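N-deoxyribosyltransferase (Bacillus psychrosaccharolyticus, PDB 6EVS) catalyses the transfer of 2'-deoxyribose between nucleobases, an exchange exploited for the enzymatic synthesis of modified nucleosides. Local coordinates at residues A[2-10]-A[62-72]. Sequence-based numbering, arbitrary orientation.
Sequences AKIYLASPF and HIKWADITFGI
K3 lays its aliphatic chain over one face of the W65 indole, CD lying 3.4 Å from W65 NE1. A bend at chi3 (-97°) turns the chain's end so that NZ stays over the five-membered ring, as a cation-pi partner, and meets W65 O in the carbonyl plane at 3.0 Å. Lysine suits this place, offering methylenes to the ring and an ammonium to a carbonyl at the helix end. D67, just past that end, has a carboxylate placed for the K3 backbone: OD1 accepts a nearly straight bond from K3 N (2.8 Å), met on its anti side and 31° out of the carboxylate plane. K3 O accepts from I68 N, nearly along the C=O axis, and from D67 N, above the carbonyl plane. Strands 3-7 and 68-72 then run parallel (Y5 N to I68 O, F70 N to Y5 O, A7 N to F70 O, I72 N to A7 O), adjacent inner strands of a flavodoxin-like alpha/beta fold, order 2-1-3-4-5. I4, L6 and F70 give one buried sheet face apolar bulk, I4 CG2 packing on F70 CB (3.6 Å). On the other, helix 49-65's last turn packs through H62 and I63, whose CG1 sits 3.5 Å above the Y5 ring centre (CH-pi). Y5 OH is hydrogen-bonded to E85, T69 OG1 to S89, and H62 NE2 to T131 O of the second subunit.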
loop_
_atom_site.group_PDB
_atom_site.type_symbol
_atom_site.label_atom_id
_atom_site.label_comp_id
_atom_site.label_asym_id
_atom_site.label_seq_id
_atom_site.Cartn_x
_atom_site.Cartn_y
_atom_site.Cartn_z
ATOM N N ALA A 2 -14.543 -15.235 -9.863
ATOM C CA ALA A 2 -13.468 -14.316 -9.520
ATOM C C ALA A 2 -12.713 -13.873 -10.777
ATOM O O ALA A 2 -12.698 -14.600 -11.777
ATOM C CB ALA A 2 -12.504 -14.970 -8.536
ATOM N N LYS A 3 -12.102 -12.688 -10.720
ATOM C CA LYS A 3 -11.139 -12.270 -11.728
ATOM C C LYS A 3 -9.772 -12.837 -11.360
ATOM O O LYS A 3 -9.328 -12.716 -10.208
ATOM C CB LYS A 3 -11.074 -10.743 -11.832
ATOM C CG LYS A 3 -12.434 -10.065 -11.986
ATOM C CD LYS A 3 -12.291 -8.537 -12.061
ATOM C CE LYS A 3 -12.516 -7.856 -10.719
ATOM N NZ LYS A 3 -12.186 -6.385 -10.763
ATOM N N ILE A 4 -9.107 -13.469 -12.326
ATOM C CA ILE A 4 -7.877 -14.201 -12.054
ATOM C C ILE A 4 -6.796 -13.750 -13.022
ATOM O O ILE A 4 -7.020 -13.728 -14.239
ATOM C CB ILE A 4 -8.085 -15.720 -12.160
ATOM C CG1 ILE A 4 -9.103 -16.208 -11.108
ATOM C CG2 ILE A 4 -6.734 -16.435 -12.034
ATOM C CD1 ILE A 4 -9.333 -17.748 -11.161
ATOM N N TYR A 5 -5.630 -13.389 -12.485
ATOM C CA TYR A 5 -4.457 -13.145 -13.315
ATOM C C TYR A 5 -3.652 -14.430 -13.428
ATOM O O TYR A 5 -3.188 -14.949 -12.407
ATOM C CB TYR A 5 -3.591 -12.045 -12.707
ATOM C CG TYR A 5 -2.427 -11.622 -13.586
ATOM C CD1 TYR A 5 -2.561 -10.558 -14.493
ATOM C CD2 TYR A 5 -1.195 -12.278 -13.521
ATOM C CE1 TYR A 5 -1.482 -10.170 -15.321
ATOM C CE2 TYR A 5 -0.130 -11.893 -14.326
ATOM C CZ TYR A 5 -0.277 -10.851 -15.230
ATOM O OH TYR A 5 0.808 -10.476 -15.992
ATOM N N LEU A 6 -3.424 -14.906 -14.658
ATOM C CA LEU A 6 -2.717 -16.186 -14.849
ATOM C C LEU A 6 -1.236 -15.880 -15.035
ATOM O O LEU A 6 -0.811 -15.443 -16.112
ATOM C CB LEU A 6 -3.307 -16.939 -16.031
ATOM C CG LEU A 6 -2.667 -18.266 -16.416
ATOM C CD1 LEU A 6 -2.633 -19.190 -15.196
ATOM C CD2 LEU A 6 -3.463 -18.867 -17.555
ATOM N N ALA A 7 -0.443 -16.066 -13.976
ATOM C CA ALA A 7 0.999 -15.815 -14.023
ATOM C C ALA A 7 1.739 -17.099 -14.418
ATOM O O ALA A 7 1.833 -18.044 -13.627
ATOM C CB ALA A 7 1.521 -15.305 -12.681
ATOM N N SER A 8 2.343 -17.099 -15.608
ATOM C CA SER A 8 3.084 -18.270 -16.074
ATOM C C SER A 8 3.941 -17.885 -17.272
ATOM O O SER A 8 3.547 -17.004 -18.043
ATOM C CB SER A 8 2.140 -19.408 -16.476
ATOM O OG SER A 8 2.874 -20.450 -17.170
ATOM N N PRO A 9 5.091 -18.523 -17.483
ATOM C CA PRO A 9 5.767 -18.384 -18.774
ATOM C C PRO A 9 4.919 -19.012 -19.869
ATOM O O PRO A 9 4.011 -19.802 -19.606
ATOM C CB PRO A 9 7.087 -19.145 -18.579
ATOM C CG PRO A 9 6.787 -20.163 -17.508
ATOM C CD PRO A 9 5.810 -19.435 -16.574
ATOM N N PHE A 10 5.224 -18.647 -21.122
ATOM C CA PHE A 10 4.476 -19.173 -22.266
ATOM C C PHE A 10 5.372 -19.176 -23.493
ATOM O O PHE A 10 4.955 -18.803 -24.594
ATOM C CB PHE A 10 3.185 -18.388 -22.522
ATOM C CG PHE A 10 3.357 -16.890 -22.522
ATOM C CD1 PHE A 10 3.540 -16.199 -23.714
ATOM C CD2 PHE A 10 3.312 -16.173 -21.337
ATOM C CE1 PHE A 10 3.690 -14.822 -23.729
ATOM C CE2 PHE A 10 3.451 -14.795 -21.334
ATOM C CZ PHE A 10 3.645 -14.113 -22.535
ATOM N N HIS A 62 -3.509 -5.458 -14.836
ATOM C CA HIS A 62 -4.414 -6.590 -14.704
ATOM C C HIS A 62 -4.122 -7.439 -13.468
ATOM O O HIS A 62 -5.017 -8.146 -12.994
ATOM C CB HIS A 62 -4.406 -7.433 -15.975
ATOM C CG HIS A 62 -5.305 -6.881 -17.031
ATOM N ND1 HIS A 62 -4.895 -5.908 -17.917
ATOM C CD2 HIS A 62 -6.613 -7.108 -17.299
ATOM C CE1 HIS A 62 -5.896 -5.608 -18.729
ATOM N NE2 HIS A 62 -6.954 -6.310 -18.368
ATOM N N ILE A 63 -2.914 -7.362 -12.915
ATOM C CA ILE A 63 -2.714 -7.929 -11.583
ATOM C C ILE A 63 -3.517 -7.138 -10.568
ATOM O O ILE A 63 -4.148 -7.708 -9.666
ATOM C CB ILE A 63 -1.221 -7.947 -11.202
ATOM C CG1 ILE A 63 -0.382 -8.723 -12.213
ATOM C CG2 ILE A 63 -1.045 -8.530 -9.798
ATOM C CD1 ILE A 63 1.083 -8.733 -11.803
ATOM N N LYS A 64 -3.514 -5.809 -10.706
ATOM C CA LYS A 64 -4.276 -4.950 -9.799
ATOM C C LYS A 64 -5.780 -5.157 -9.955
ATOM O O LYS A 64 -6.527 -5.111 -8.962
ATOM C CB LYS A 64 -3.897 -3.493 -10.044
ATOM C CG LYS A 64 -2.529 -3.140 -9.503
ATOM C CD LYS A 64 -1.933 -1.940 -10.215
ATOM C CE LYS A 64 -0.579 -1.599 -9.613
ATOM N NZ LYS A 64 -0.036 -0.298 -10.087
ATOM N N TRP A 65 -6.240 -5.382 -11.195
ATOM C CA TRP A 65 -7.655 -5.632 -11.476
ATOM C C TRP A 65 -8.133 -6.983 -10.933
ATOM O O TRP A 65 -9.315 -7.134 -10.597
ATOM C CB TRP A 65 -7.858 -5.530 -12.988
ATOM C CG TRP A 65 -8.987 -6.290 -13.666
ATOM C CD1 TRP A 65 -10.211 -5.787 -14.037
ATOM C CD2 TRP A 65 -8.965 -7.665 -14.114
ATOM N NE1 TRP A 65 -10.947 -6.761 -14.680
ATOM C CE2 TRP A 65 -10.211 -7.922 -14.735
ATOM C CE3 TRP A 65 -8.009 -8.695 -14.064
ATOM C CZ2 TRP A 65 -10.539 -9.182 -15.277
ATOM C CZ3 TRP A 65 -8.337 -9.956 -14.605
ATOM C CH2 TRP A 65 -9.592 -10.185 -15.196
ATOM N N ALA A 66 -7.236 -7.965 -10.847
ATOM C CA ALA A 66 -7.597 -9.329 -10.482
ATOM C C ALA A 66 -7.947 -9.440 -8.995
ATOM O O ALA A 66 -7.420 -8.701 -8.161
ATOM C CB ALA A 66 -6.430 -10.274 -10.777
ATOM N N ASP A 67 -8.840 -10.394 -8.676
ATOM C CA ASP A 67 -9.083 -10.816 -7.293
ATOM C C ASP A 67 -7.987 -11.738 -6.780
ATOM O O ASP A 67 -7.630 -11.696 -5.593
ATOM C CB ASP A 67 -10.423 -11.546 -7.190
ATOM C CG ASP A 67 -11.597 -10.656 -7.580
ATOM O OD1 ASP A 67 -12.446 -11.108 -8.403
ATOM O OD2 ASP A 67 -11.613 -9.484 -7.102
ATOM N N ILE A 68 -7.460 -12.585 -7.669
ATOM C CA ILE A 68 -6.575 -13.691 -7.327
ATOM C C ILE A 68 -5.523 -13.786 -8.427
ATOM O O ILE A 68 -5.847 -13.646 -9.613
ATOM C CB ILE A 68 -7.332 -15.035 -7.259
ATOM C CG1 ILE A 68 -8.386 -15.041 -6.150
ATOM C CG2 ILE A 68 -6.352 -16.234 -7.165
ATOM C CD1 ILE A 68 -9.439 -16.109 -6.374
ATOM N N THR A 69 -4.284 -14.045 -8.045
ATOM C CA THR A 69 -3.237 -14.380 -8.994
ATOM C C THR A 69 -2.971 -15.880 -8.942
ATOM O O THR A 69 -2.595 -16.420 -7.891
ATOM C CB THR A 69 -1.944 -13.626 -8.732
ATOM O OG1 THR A 69 -2.160 -12.229 -8.976
ATOM C CG2 THR A 69 -0.751 -14.206 -9.634
ATOM N N PHE A 70 -3.146 -16.554 -10.081
ATOM C CA PHE A 70 -2.954 -18.001 -10.195
ATOM C C PHE A 70 -1.668 -18.235 -10.974
ATOM O O PHE A 70 -1.581 -17.867 -12.146
ATOM C CB PHE A 70 -4.153 -18.643 -10.897
ATOM C CG PHE A 70 -4.148 -20.155 -10.870
ATOM C CD1 PHE A 70 -4.996 -20.853 -10.020
ATOM C CD2 PHE A 70 -3.304 -20.876 -11.712
ATOM C CE1 PHE A 70 -4.984 -22.243 -9.991
ATOM C CE2 PHE A 70 -3.295 -22.265 -11.683
ATOM C CZ PHE A 70 -4.141 -22.944 -10.825
ATOM N N GLY A 71 -0.672 -18.832 -10.326
ATOM C CA GLY A 71 0.651 -18.987 -10.907
ATOM C C GLY A 71 0.908 -20.432 -11.290
ATOM O O GLY A 71 0.337 -21.355 -10.699
ATOM N N ILE A 72 1.763 -20.630 -12.296
ATOM C CA ILE A 72 2.232 -21.962 -12.673
ATOM C C ILE A 72 3.753 -21.968 -12.556
ATOM O O ILE A 72 4.436 -21.187 -13.230
ATOM C CB ILE A 72 1.786 -22.353 -14.091
ATOM C CG1 ILE A 72 0.259 -22.306 -14.196
ATOM C CG2 ILE A 72 2.361 -23.746 -14.479
ATOM C CD1 ILE A 72 -0.264 -22.472 -15.614
#